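Local atomic coordinates of esterase (Staphylococcus aureus subsp. aureus USA300_TCH1516, PDB entry 3D7R), a protein that is a putative esterase of the alpha/beta hydrolase fold that probably hydrolyses ester bonds, although its natural substrate is not established. Residues A[44-49]-A[228-233]; A[50-55]-A[106-111]; A[114-119]-A[130-135]; A[120-125]-A[309-314]. All blocks are in the same frame, centred on the assembly; numbering follows the deposited sequence.

Taken together, the four contacts of this hydrolase illustrate how chemistry follows place in a fold. Contacts 1 and 2 share helix 46-61, which lies first against helix 225-236 and then against the loop 106-111; they adjoin through Ile231, whose CD1 is 3.6 Å from Phe52 CE2. Contacts 3 and 4 share helix 113-126, which faces strand 129-133 along one side and the C-terminal helix 305-318 along another. Contacts 2 and 3 are buried and wholly apolar where their segments touch. Contacts 1 and 4 are partly buried: contact 1 brings two carboxylates near each other, contact 4 has a serine hydroxyl at its border and the aliphatic base of a lysine.

Contact 1 of 4, residues A[44-49]-A[228-233]; sequences KNDQDV and VNEIMK
Helix 46-61, in its first turn, draws nearest to helix 225-236 where Val49 and Glu230 face each other with CA atoms 7.4 Å apart. The touch is aliphatic. Val49 CG1 lies 4.0 Å from Glu230 CB, and Val49 CG2 rests 4.1 Å from Glu230 CG, the two side chains crossing at about a right angle. A bend at chi2 (-63°) carries the carboxylate of Glu230 off this apolar pair toward the edge, where Glu230 OE1 comes within 4.5 Å of Asp46 OD1. These like charges would be expected to disfavour each other; Lys233 NZ, at a long 4.0 Å from Glu230 OE2, may offset part of the effect. Behind Val49 the helix start is tied down. Asn45, the N-cap, accepts from Asp48 N through OD1 at 2.9 Å, the donor arriving almost in line with the carbonyl. Asp48 OD2 is gripped twice by Lys44: its NZ takes the syn lone pair in a 2.8 Å salt bridge, its backbone N the anti side. Arg51 forms a further salt bridge with Asp48 OD1. Phe43 and Phe226 also pack on Val49, placing the contact where the N-terminal loop and helix 46-61 meet helix 225-236.

Contact 2 of 4, residues A[50-55]-A[106-111]; sequences ERFFYK and FNALQP
Phe52 of helix 46-61 reaches Ala108 and Leu109 in the loop that leaves strand 98-102 of the alpha/beta hydrolase fold. This loop continues a His-Gly-Gly-Phe sequence ending at Phe106, a motif that in the hormone-sensitive-lipase family belongs to the oxyanion hole; a similar role here is an inference. All direct touching between the segments is apolar. The phenyl group stands with CG anti to the backbone N (chi1 -178°), which sends it out from the helix toward the loop. Ala108 CB meets the ring at its edge, near the ring plane, 3.7 Å from Phe52 CE2. Leu109 comes in obliquely and crosses the phenylalanine at about a right angle, its CD2 4.0 Å from both Phe52 CZ and Phe52 CE1. One methyl at an edge and another set obliquely thus border the far end of the ring, while Phe43 meets it with planes at about 60°.

Polar bonds fix the loop from the next turns of the same helix. Ala108 O accepts from Arg56 NE and Asn60 ND2, so the carbonyl of Ala108 is held by two donors while its methyl rests against Phe52. The backbone also turns here: Phe106 and Asn107 both adopt a left-handed helical conformation just ahead of Ala108. At the end of the ring, Phe52 CZ touches both loop residues, for besides meeting the leucine methyl it lies 4.0 Å from Ala108 CB.

Contact 3 of 4, residues A[114-119]-A[130-135]; sequences FHWRLL and VVLPIY
In the beta-alpha-beta crossover of strand 98-102, helix 113-126 and strand 129-133, Leu119 packs the helix down onto the second strand, part of the alpha/beta hydrolase fold. The helix segment and strand run nearly antiparallel, at 158°, with axes 10.7 Å apart, a separation that leaves room for one layer of side chains. Val130 and Leu132 both point toward the helix, whereas Val131 between them faces the other side of the sheet, onto helix 143-161. The side chain of Leu119 crosses those of Val130 and Leu132 at about a right angle. Its CG lies 3.7 Å from Val130 CG1, a methyl set anti to the backbone N (chi1 173°), which turns it to Leu119. Trp116 contributes more loosely: Leu132 CD2 approaches the indole obliquely, 4.4 Å from Trp116 CE2. The polar end of that indole is satisfied separately, as Trp116 NE1 bonds to His64 NE2, and Phe87 of strand 84-90 meets the ring edge-to-face. One methyl, Leu119 CD2, bridges the two strand residues, 3.9 Å from Val130 CG1 and 3.9 Å from each of Leu132 CD1 and Leu132 CD2.

Contact 4 of 4, residues A[120-125]-A[309-314]; sequences DKITLS and KAIKQI. With DMS (dimethyl sulfoxide), chain F.
Two helices that flank the central sheet, 113-126 and the C-terminal 305-318, meet here with Ile311 central to the packing. Their local axes approach to 9.7 Å and cross at -42°, and the backbones are nearest where the CA atoms of Ile122 and Ile311 are 6.4 Å apart. The two branches of Ile311 go to different residues of the other helix. Its CG2, anti to the backbone N, reaches Ser125 and lies 3.4 Å from OG. Its longer arm, directed the other way by chi1 -72°, brings CD1 to 4.0 Å from Lys121 CB, and Leu118 of the same helix touches this methyl too. Ile122 completes the apolar part with CG1 4.4 Å from Ile311 CG1. Lys121 meets Ile311 through its CB; the chain bends at chi2 and chi4 and its end leads away.

The hydroxyl of Ser125 is turned back into its own helix and donates to Lys121 O at 3.0 Å, from above the carbonyl plane; Ser125 N bonds to the same oxygen from the opposite face. A polar group can therefore border an isoleucine methyl with its hydrogen already engaged. On another side of helix 305-318, Gln313 NE2 donates to the oxygen of a dimethyl sulfoxide molecule at 2.7 Å, probably from the crystallisation liquor, while Gln313 OE1 bonds to Tyr292 of the edge strand 287-292. Ala310 and Ile314 pack on Phe262 of strand 259-264. Such a pairing of the first crossover helix with the C-terminal helix on one face of the sheet is characteristic of the alpha/beta hydrolase fold.

Contact 1 of 4, residues A[44-49]-A[228-233]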
# COMPACT_ATOMS: atom_id res chain seq x y z
N LYS A 44 3.83 -11.67 -20.50
CA LYS A 44 4.78 -11.91 -21.61
C LYS A 44 4.64 -10.88 -22.72
O LYS A 44 5.62 -10.51 -23.37
CB LYS A 44 4.56 -13.30 -22.21
CG LYS A 44 4.97 -14.46 -21.32
CD LYS A 44 4.92 -15.80 -22.05
CE LYS A 44 3.51 -16.24 -22.37
NZ LYS A 44 2.61 -16.17 -21.17
N ASN A 45 3.41 -10.40 -22.90
CA ASN A 45 3.03 -9.64 -24.09
C ASN A 45 1.66 -8.96 -23.92
O ASN A 45 1.05 -9.04 -22.85
CB ASN A 45 3.02 -10.58 -25.31
CG ASN A 45 2.17 -11.83 -25.08
OD1 ASN A 45 1.12 -11.77 -24.44
ND2 ASN A 45 2.62 -12.96 -25.63
N ASP A 46 1.20 -8.29 -24.97
CA ASP A 46 -0.06 -7.56 -24.91
C ASP A 46 -1.23 -8.50 -24.65
O ASP A 46 -2.17 -8.16 -23.93
CB ASP A 46 -0.27 -6.72 -26.18
CG ASP A 46 0.54 -5.42 -26.15
OD1 ASP A 46 1.18 -5.10 -25.12
OD2 ASP A 46 0.54 -4.69 -27.18
N GLN A 47 -1.13 -9.70 -25.21
CA GLN A 47 -2.18 -10.69 -25.12
C GLN A 47 -2.41 -11.12 -23.65
O GLN A 47 -3.56 -11.21 -23.21
CB GLN A 47 -1.82 -11.89 -26.01
CG GLN A 47 -1.83 -11.64 -27.55
CD GLN A 47 -0.88 -10.52 -28.07
OE1 GLN A 47 0.33 -10.48 -27.75
NE2 GLN A 47 -1.44 -9.63 -28.90
N ASP A 48 -1.33 -11.34 -22.90
CA ASP A 48 -1.40 -11.60 -21.45
C ASP A 48 -2.02 -10.44 -20.69
O ASP A 48 -2.78 -10.65 -19.74
CB ASP A 48 -0.01 -11.86 -20.85
CG ASP A 48 0.50 -13.28 -21.11
OD1 ASP A 48 -0.25 -14.12 -21.64
OD2 ASP A 48 1.68 -13.54 -20.76
N VAL A 49 -1.69 -9.22 -21.10
CA VAL A 49 -2.24 -8.00 -20.48
C VAL A 49 -3.76 -7.93 -20.68
O VAL A 49 -4.51 -7.70 -19.72
CB VAL A 49 -1.51 -6.71 -20.99
CG1 VAL A 49 -2.15 -5.43 -20.46
CG2 VAL A 49 -0.04 -6.74 -20.58
N VAL A 228 3.71 -3.45 -14.43
CA VAL A 228 3.37 -2.23 -13.68
C VAL A 228 3.01 -1.09 -14.65
O VAL A 228 1.95 -0.45 -14.50
CB VAL A 228 4.52 -1.86 -12.68
CG1 VAL A 228 4.34 -0.47 -12.07
CG2 VAL A 228 4.63 -2.92 -11.57
N ASN A 229 3.85 -0.87 -15.67
CA ASN A 229 3.54 0.14 -16.70
C ASN A 229 2.13 -0.04 -17.28
O ASN A 229 1.31 0.88 -17.28
CB ASN A 229 4.56 0.10 -17.86
CG ASN A 229 5.96 0.61 -17.47
OD1 ASN A 229 6.91 0.48 -18.25
ND2 ASN A 229 6.10 1.17 -16.28
N GLU A 230 1.85 -1.25 -17.77
CA GLU A 230 0.60 -1.51 -18.47
C GLU A 230 -0.61 -1.38 -17.55
O GLU A 230 -1.63 -0.78 -17.90
CB GLU A 230 0.63 -2.90 -19.13
CG GLU A 230 1.61 -3.01 -20.31
CD GLU A 230 1.24 -2.09 -21.47
OE1 GLU A 230 0.08 -2.12 -21.95
OE2 GLU A 230 2.10 -1.33 -21.91
N ILE A 231 -0.51 -1.93 -16.35
CA ILE A 231 -1.63 -1.82 -15.42
C ILE A 231 -1.87 -0.36 -15.02
O ILE A 231 -3.00 0.12 -15.05
CB ILE A 231 -1.43 -2.70 -14.18
CG1 ILE A 231 -1.41 -4.18 -14.58
CG2 ILE A 231 -2.56 -2.43 -13.13
CD1 ILE A 231 -1.06 -5.10 -13.40
N MSE A 232 -0.80 0.34 -14.69
CA MSE A 232 -0.90 1.75 -14.25
C MSE A 232 -1.37 2.69 -15.36
O MSE A 232 -2.11 3.64 -15.08
CB MSE A 232 0.41 2.24 -13.62
CG MSE A 232 0.82 1.43 -12.40
SE MSE A 232 -0.45 1.67 -10.93
CE MSE A 232 -0.03 3.51 -10.45
N LYS A 233 -0.96 2.41 -16.60
CA LYS A 233 -1.44 3.16 -17.73
C LYS A 233 -2.96 3.05 -17.85
O LYS A 233 -3.65 4.04 -18.08
CB LYS A 233 -0.76 2.71 -19.04
CG LYS A 233 0.59 3.40 -19.32
CD LYS A 233 1.37 2.71 -20.46
CE LYS A 233 2.85 3.15 -20.50
NZ LYS A 233 3.71 2.26 -21.38

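Contact 2 of 4, residues A[50-55]-A[106-111]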
# COMPACT_ATOMS: atom_id res chain seq x y z
N GLU A 50 -4.21 -8.14 -21.92
CA GLU A 50 -5.64 -8.15 -22.25
C GLU A 50 -6.39 -9.20 -21.43
O GLU A 50 -7.42 -8.88 -20.83
CB GLU A 50 -5.89 -8.39 -23.74
CG GLU A 50 -5.35 -7.32 -24.69
CD GLU A 50 -5.53 -7.70 -26.18
OE1 GLU A 50 -6.56 -8.32 -26.53
OE2 GLU A 50 -4.64 -7.37 -27.01
N ARG A 51 -5.86 -10.42 -21.38
CA ARG A 51 -6.46 -11.52 -20.61
C ARG A 51 -6.58 -11.20 -19.12
O ARG A 51 -7.59 -11.52 -18.48
CB ARG A 51 -5.68 -12.83 -20.82
CG ARG A 51 -5.80 -13.38 -22.26
CD ARG A 51 -5.34 -14.83 -22.35
NE ARG A 51 -3.88 -14.91 -22.42
CZ ARG A 51 -3.20 -15.15 -23.54
NH1 ARG A 51 -3.83 -15.35 -24.69
NH2 ARG A 51 -1.87 -15.20 -23.50
N PHE A 52 -5.54 -10.58 -18.57
CA PHE A 52 -5.54 -10.08 -17.20
C PHE A 52 -6.65 -9.06 -16.98
O PHE A 52 -7.43 -9.21 -16.04
CB PHE A 52 -4.18 -9.45 -16.88
CG PHE A 52 -4.06 -8.94 -15.46
CD1 PHE A 52 -3.80 -9.83 -14.41
CD2 PHE A 52 -4.15 -7.58 -15.19
CE1 PHE A 52 -3.65 -9.38 -13.09
CE2 PHE A 52 -4.00 -7.10 -13.86
CZ PHE A 52 -3.74 -8.01 -12.81
N PHE A 53 -6.73 -8.02 -17.83
CA PHE A 53 -7.79 -7.01 -17.70
C PHE A 53 -9.18 -7.62 -17.81
O PHE A 53 -10.07 -7.26 -17.05
CB PHE A 53 -7.64 -5.87 -18.73
CG PHE A 53 -6.46 -4.96 -18.47
CD1 PHE A 53 -6.00 -4.73 -17.17
CD2 PHE A 53 -5.81 -4.32 -19.53
CE1 PHE A 53 -4.91 -3.89 -16.93
CE2 PHE A 53 -4.71 -3.45 -19.29
CZ PHE A 53 -4.26 -3.26 -17.99
N TYR A 54 -9.37 -8.52 -18.77
CA TYR A 54 -10.63 -9.25 -18.91
C TYR A 54 -11.02 -9.95 -17.60
O TYR A 54 -12.13 -9.77 -17.08
CB TYR A 54 -10.55 -10.28 -20.05
CG TYR A 54 -11.80 -11.14 -20.15
CD1 TYR A 54 -12.87 -10.73 -20.96
CD2 TYR A 54 -11.91 -12.35 -19.47
CE1 TYR A 54 -14.02 -11.51 -21.07
CE2 TYR A 54 -13.07 -13.14 -19.57
CZ TYR A 54 -14.11 -12.70 -20.38
OH TYR A 54 -15.27 -13.45 -20.51
N LYS A 55 -10.09 -10.74 -17.06
CA LYS A 55 -10.29 -11.44 -15.77
C LYS A 55 -10.57 -10.47 -14.62
O LYS A 55 -11.50 -10.68 -13.83
CB LYS A 55 -9.05 -12.29 -15.43
CG LYS A 55 -9.26 -13.20 -14.22
CD LYS A 55 -8.10 -14.18 -14.02
CE LYS A 55 -8.45 -15.22 -12.95
NZ LYS A 55 -8.64 -14.63 -11.59
N PHE A 106 -1.62 -3.33 -7.37
CA PHE A 106 -1.46 -2.53 -8.61
C PHE A 106 -2.73 -1.83 -9.09
O PHE A 106 -2.80 -1.43 -10.25
CB PHE A 106 -0.81 -3.37 -9.72
CG PHE A 106 0.31 -4.25 -9.22
CD1 PHE A 106 1.58 -3.72 -8.97
CD2 PHE A 106 0.08 -5.60 -8.97
CE1 PHE A 106 2.60 -4.54 -8.46
CE2 PHE A 106 1.10 -6.44 -8.47
CZ PHE A 106 2.37 -5.91 -8.22
N ASN A 107 -3.69 -1.65 -8.18
CA ASN A 107 -5.01 -1.05 -8.47
C ASN A 107 -5.84 -1.91 -9.41
O ASN A 107 -6.78 -1.40 -10.06
CB ASN A 107 -4.89 0.40 -9.01
CG ASN A 107 -4.08 1.31 -8.07
OD1 ASN A 107 -4.41 1.43 -6.89
ND2 ASN A 107 -3.01 1.90 -8.58
N ALA A 108 -5.52 -3.20 -9.46
CA ALA A 108 -6.19 -4.17 -10.33
C ALA A 108 -6.61 -5.43 -9.56
O ALA A 108 -7.63 -6.06 -9.89
CB ALA A 108 -5.26 -4.57 -11.49
N LEU A 109 -5.78 -5.81 -8.58
CA LEU A 109 -6.04 -6.95 -7.71
C LEU A 109 -6.73 -6.54 -6.41
O LEU A 109 -6.50 -5.46 -5.89
CB LEU A 109 -4.72 -7.64 -7.33
CG LEU A 109 -3.90 -8.22 -8.49
CD1 LEU A 109 -2.57 -8.75 -7.94
CD2 LEU A 109 -4.69 -9.33 -9.20
N GLN A 110 -7.56 -7.43 -5.89
CA GLN A 110 -8.17 -7.25 -4.59
C GLN A 110 -7.19 -7.74 -3.53
O GLN A 110 -6.09 -8.25 -3.88
CB GLN A 110 -9.51 -8.01 -4.52
CG GLN A 110 -10.57 -7.53 -5.51
CD GLN A 110 -11.14 -6.13 -5.20
OE1 GLN A 110 -10.44 -5.23 -4.74
NE2 GLN A 110 -12.42 -5.95 -5.53
N PRO A 111 -7.52 -7.57 -2.22
CA PRO A 111 -6.59 -8.07 -1.22
C PRO A 111 -6.31 -9.57 -1.31
O PRO A 111 -7.21 -10.38 -1.57
CB PRO A 111 -7.28 -7.75 0.11
CG PRO A 111 -8.16 -6.59 -0.21
CD PRO A 111 -8.67 -6.90 -1.59

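Contact 3 of 4, residues A[114-119]-A[130-135]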
# COMPACT_ATOMS: atom_id res chain seq x y z
N PHE A 114 -3.10 -13.30 2.18
CA PHE A 114 -1.95 -12.92 2.99
C PHE A 114 -2.07 -11.48 3.50
O PHE A 114 -1.46 -11.12 4.53
CB PHE A 114 -0.64 -13.07 2.19
CG PHE A 114 -0.13 -14.49 2.07
CD1 PHE A 114 -1.00 -15.59 2.18
CD2 PHE A 114 1.21 -14.74 1.85
CE1 PHE A 114 -0.51 -16.91 2.09
CE2 PHE A 114 1.70 -16.06 1.73
CZ PHE A 114 0.83 -17.14 1.86
N HIS A 115 -2.81 -10.64 2.77
CA HIS A 115 -3.13 -9.30 3.27
C HIS A 115 -4.06 -9.41 4.48
O HIS A 115 -3.88 -8.71 5.46
CB HIS A 115 -3.82 -8.43 2.21
CG HIS A 115 -2.88 -7.78 1.23
ND1 HIS A 115 -3.03 -7.92 -0.14
CD2 HIS A 115 -1.82 -6.96 1.41
CE1 HIS A 115 -2.08 -7.24 -0.75
NE2 HIS A 115 -1.34 -6.64 0.17
N TRP A 116 -5.05 -10.30 4.40
CA TRP A 116 -5.94 -10.52 5.54
C TRP A 116 -5.13 -10.89 6.77
O TRP A 116 -5.32 -10.35 7.86
CB TRP A 116 -6.96 -11.61 5.19
CG TRP A 116 -8.09 -11.03 4.40
CD1 TRP A 116 -8.10 -10.72 3.06
CD2 TRP A 116 -9.35 -10.62 4.92
NE1 TRP A 116 -9.32 -10.18 2.72
CE2 TRP A 116 -10.10 -10.09 3.84
CE3 TRP A 116 -9.93 -10.66 6.18
CZ2 TRP A 116 -11.40 -9.61 4.00
CZ3 TRP A 116 -11.22 -10.16 6.34
CH2 TRP A 116 -11.93 -9.65 5.26
N ARG A 117 -4.18 -11.79 6.56
CA ARG A 117 -3.37 -12.31 7.65
C ARG A 117 -2.44 -11.23 8.23
O ARG A 117 -2.31 -11.10 9.45
CB ARG A 117 -2.60 -13.53 7.16
CG ARG A 117 -1.81 -14.21 8.21
CD ARG A 117 -1.38 -15.55 7.69
NE ARG A 117 -0.56 -16.16 8.69
CZ ARG A 117 0.26 -17.18 8.48
NH1 ARG A 117 0.36 -17.71 7.25
NH2 ARG A 117 0.98 -17.65 9.50
N LEU A 118 -1.81 -10.44 7.35
CA LEU A 118 -0.95 -9.34 7.78
C LEU A 118 -1.72 -8.31 8.62
O LEU A 118 -1.24 -7.87 9.66
CB LEU A 118 -0.32 -8.64 6.56
CG LEU A 118 0.49 -7.34 6.80
CD1 LEU A 118 1.66 -7.55 7.81
CD2 LEU A 118 1.01 -6.74 5.48
N LEU A 119 -2.90 -7.91 8.14
CA LEU A 119 -3.72 -6.93 8.84
C LEU A 119 -4.17 -7.41 10.22
O LEU A 119 -4.18 -6.66 11.19
CB LEU A 119 -4.90 -6.52 7.95
CG LEU A 119 -4.58 -5.32 7.02
CD1 LEU A 119 -3.34 -5.54 6.16
CD2 LEU A 119 -5.78 -5.02 6.15
N VAL A 130 -7.80 -1.52 12.49
CA VAL A 130 -7.31 -1.46 11.10
C VAL A 130 -8.50 -1.42 10.15
O VAL A 130 -9.41 -2.27 10.24
CB VAL A 130 -6.39 -2.65 10.77
CG1 VAL A 130 -6.03 -2.68 9.25
CG2 VAL A 130 -5.14 -2.59 11.64
N VAL A 131 -8.50 -0.43 9.27
CA VAL A 131 -9.64 -0.21 8.36
C VAL A 131 -9.20 -0.50 6.92
O VAL A 131 -8.26 0.14 6.40
CB VAL A 131 -10.20 1.23 8.50
CG1 VAL A 131 -11.42 1.43 7.57
CG2 VAL A 131 -10.60 1.53 9.97
N LEU A 132 -9.89 -1.46 6.32
CA LEU A 132 -9.56 -1.97 4.99
C LEU A 132 -10.68 -1.66 3.99
O LEU A 132 -11.62 -2.44 3.84
CB LEU A 132 -9.33 -3.50 5.06
CG LEU A 132 -9.04 -4.28 3.76
CD1 LEU A 132 -7.77 -3.77 3.07
CD2 LEU A 132 -8.98 -5.80 4.01
N PRO A 133 -10.60 -0.49 3.31
CA PRO A 133 -11.52 -0.18 2.19
C PRO A 133 -11.21 -0.95 0.90
O PRO A 133 -10.06 -1.02 0.47
CB PRO A 133 -11.32 1.31 1.98
CG PRO A 133 -9.86 1.56 2.41
CD PRO A 133 -9.64 0.60 3.57
N ILE A 134 -12.24 -1.56 0.30
CA ILE A 134 -12.06 -2.22 -0.99
C ILE A 134 -12.34 -1.15 -2.07
O ILE A 134 -13.44 -1.05 -2.58
CB ILE A 134 -12.97 -3.47 -1.13
CG1 ILE A 134 -12.82 -4.41 0.08
CG2 ILE A 134 -12.69 -4.22 -2.43
CD1 ILE A 134 -11.36 -4.83 0.43
N TYR A 135 -11.32 -0.32 -2.34
CA TYR A 135 -11.44 0.89 -3.16
C TYR A 135 -11.57 0.50 -4.63
O TYR A 135 -11.16 -0.61 -5.02
CB TYR A 135 -10.23 1.81 -2.93
CG TYR A 135 -8.89 1.10 -3.12
CD1 TYR A 135 -8.37 0.89 -4.41
CD2 TYR A 135 -8.16 0.62 -2.03
CE1 TYR A 135 -7.17 0.24 -4.59
CE2 TYR A 135 -6.95 -0.06 -2.20
CZ TYR A 135 -6.47 -0.25 -3.49
OH TYR A 135 -5.27 -0.90 -3.70

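Contact 4 of 4, residues A[120-125]-A[309-314]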
# COMPACT_ATOMS: atom_id res chain seq x y z
N ASP A 120 -4.56 -8.68 10.29
CA ASP A 120 -4.87 -9.31 11.56
C ASP A 120 -3.71 -9.16 12.55
O ASP A 120 -3.90 -8.66 13.66
CB ASP A 120 -5.24 -10.78 11.35
CG ASP A 120 -5.88 -11.40 12.57
OD1 ASP A 120 -6.72 -10.74 13.21
OD2 ASP A 120 -5.54 -12.54 12.90
N LYS A 121 -2.50 -9.54 12.11
CA LYS A 121 -1.30 -9.41 12.95
C LYS A 121 -1.02 -7.97 13.39
O LYS A 121 -0.68 -7.75 14.54
CB LYS A 121 -0.04 -9.95 12.25
CG LYS A 121 -0.12 -11.43 11.85
CD LYS A 121 1.15 -12.17 12.22
CE LYS A 121 1.22 -13.55 11.57
NZ LYS A 121 0.11 -14.47 11.92
N ILE A 122 -1.15 -7.02 12.46
CA ILE A 122 -0.90 -5.61 12.80
C ILE A 122 -1.92 -5.12 13.84
O ILE A 122 -1.56 -4.37 14.77
CB ILE A 122 -0.95 -4.70 11.53
CG1 ILE A 122 0.28 -4.95 10.63
CG2 ILE A 122 -0.99 -3.21 11.92
CD1 ILE A 122 0.09 -4.43 9.21
N THR A 123 -3.18 -5.53 13.66
CA THR A 123 -4.22 -5.19 14.62
C THR A 123 -3.82 -5.67 16.02
O THR A 123 -3.86 -4.91 16.99
CB THR A 123 -5.59 -5.83 14.25
OG1 THR A 123 -5.96 -5.44 12.92
CG2 THR A 123 -6.71 -5.41 15.25
N LEU A 124 -3.45 -6.94 16.13
CA LEU A 124 -3.11 -7.54 17.41
C LEU A 124 -1.83 -6.94 18.01
O LEU A 124 -1.73 -6.85 19.24
CB LEU A 124 -2.99 -9.06 17.28
CG LEU A 124 -4.28 -9.86 17.56
CD1 LEU A 124 -5.39 -9.55 16.57
CD2 LEU A 124 -3.97 -11.36 17.55
N SER A 125 -0.88 -6.53 17.16
CA SER A 125 0.37 -5.92 17.66
C SER A 125 0.26 -4.45 18.05
O SER A 125 0.88 -4.01 19.03
CB SER A 125 1.51 -6.09 16.65
OG SER A 125 1.69 -7.47 16.36
N LYS A 309 9.47 -9.32 12.59
CA LYS A 309 10.35 -8.23 13.02
C LYS A 309 9.85 -6.88 12.50
O LYS A 309 9.86 -5.91 13.24
CB LYS A 309 11.80 -8.48 12.58
CG LYS A 309 12.79 -7.44 13.10
CD LYS A 309 14.21 -7.65 12.53
CE LYS A 309 15.15 -6.60 13.14
NZ LYS A 309 16.55 -6.81 12.71
N ALA A 310 9.41 -6.82 11.24
CA ALA A 310 8.88 -5.56 10.67
C ALA A 310 7.62 -5.13 11.40
O ALA A 310 7.41 -3.96 11.67
CB ALA A 310 8.60 -5.71 9.18
N ILE A 311 6.76 -6.09 11.69
CA ILE A 311 5.52 -5.81 12.43
C ILE A 311 5.83 -5.27 13.82
O ILE A 311 5.20 -4.30 14.25
CB ILE A 311 4.59 -7.05 12.47
CG1 ILE A 311 3.99 -7.27 11.07
CG2 ILE A 311 3.45 -6.86 13.49
CD1 ILE A 311 3.53 -8.70 10.82
N LYS A 312 6.82 -5.86 14.50
CA LYS A 312 7.23 -5.35 15.82
C LYS A 312 7.77 -3.92 15.71
O LYS A 312 7.53 -3.10 16.60
CB LYS A 312 8.27 -6.25 16.49
CG LYS A 312 7.74 -7.58 16.95
CD LYS A 312 8.85 -8.39 17.69
CE LYS A 312 8.56 -9.90 17.66
NZ LYS A 312 7.87 -10.40 18.90
N GLN A 313 8.50 -3.63 14.63
CA GLN A 313 8.99 -2.27 14.39
C GLN A 313 7.87 -1.25 14.16
O GLN A 313 7.95 -0.10 14.61
CB GLN A 313 9.98 -2.25 13.23
CG GLN A 313 11.33 -2.91 13.60
CD GLN A 313 12.18 -3.25 12.41
OE1 GLN A 313 11.66 -3.53 11.32
NE2 GLN A 313 13.49 -3.22 12.60
N ILE A 314 6.84 -1.67 13.42
CA ILE A 314 5.61 -0.88 13.29
C ILE A 314 5.01 -0.60 14.67
O ILE A 314 4.76 0.56 15.02
CB ILE A 314 4.58 -1.55 12.36
CG1 ILE A 314 5.14 -1.61 10.92
CG2 ILE A 314 3.22 -0.79 12.39
CD1 ILE A 314 4.28 -2.37 9.93
S DMS F . 16.12 -3.08 9.55
O DMS F . 15.67 -3.72 11.14
C1 DMS F . 17.66 -2.16 9.76
C2 DMS F . 16.73 -4.48 8.59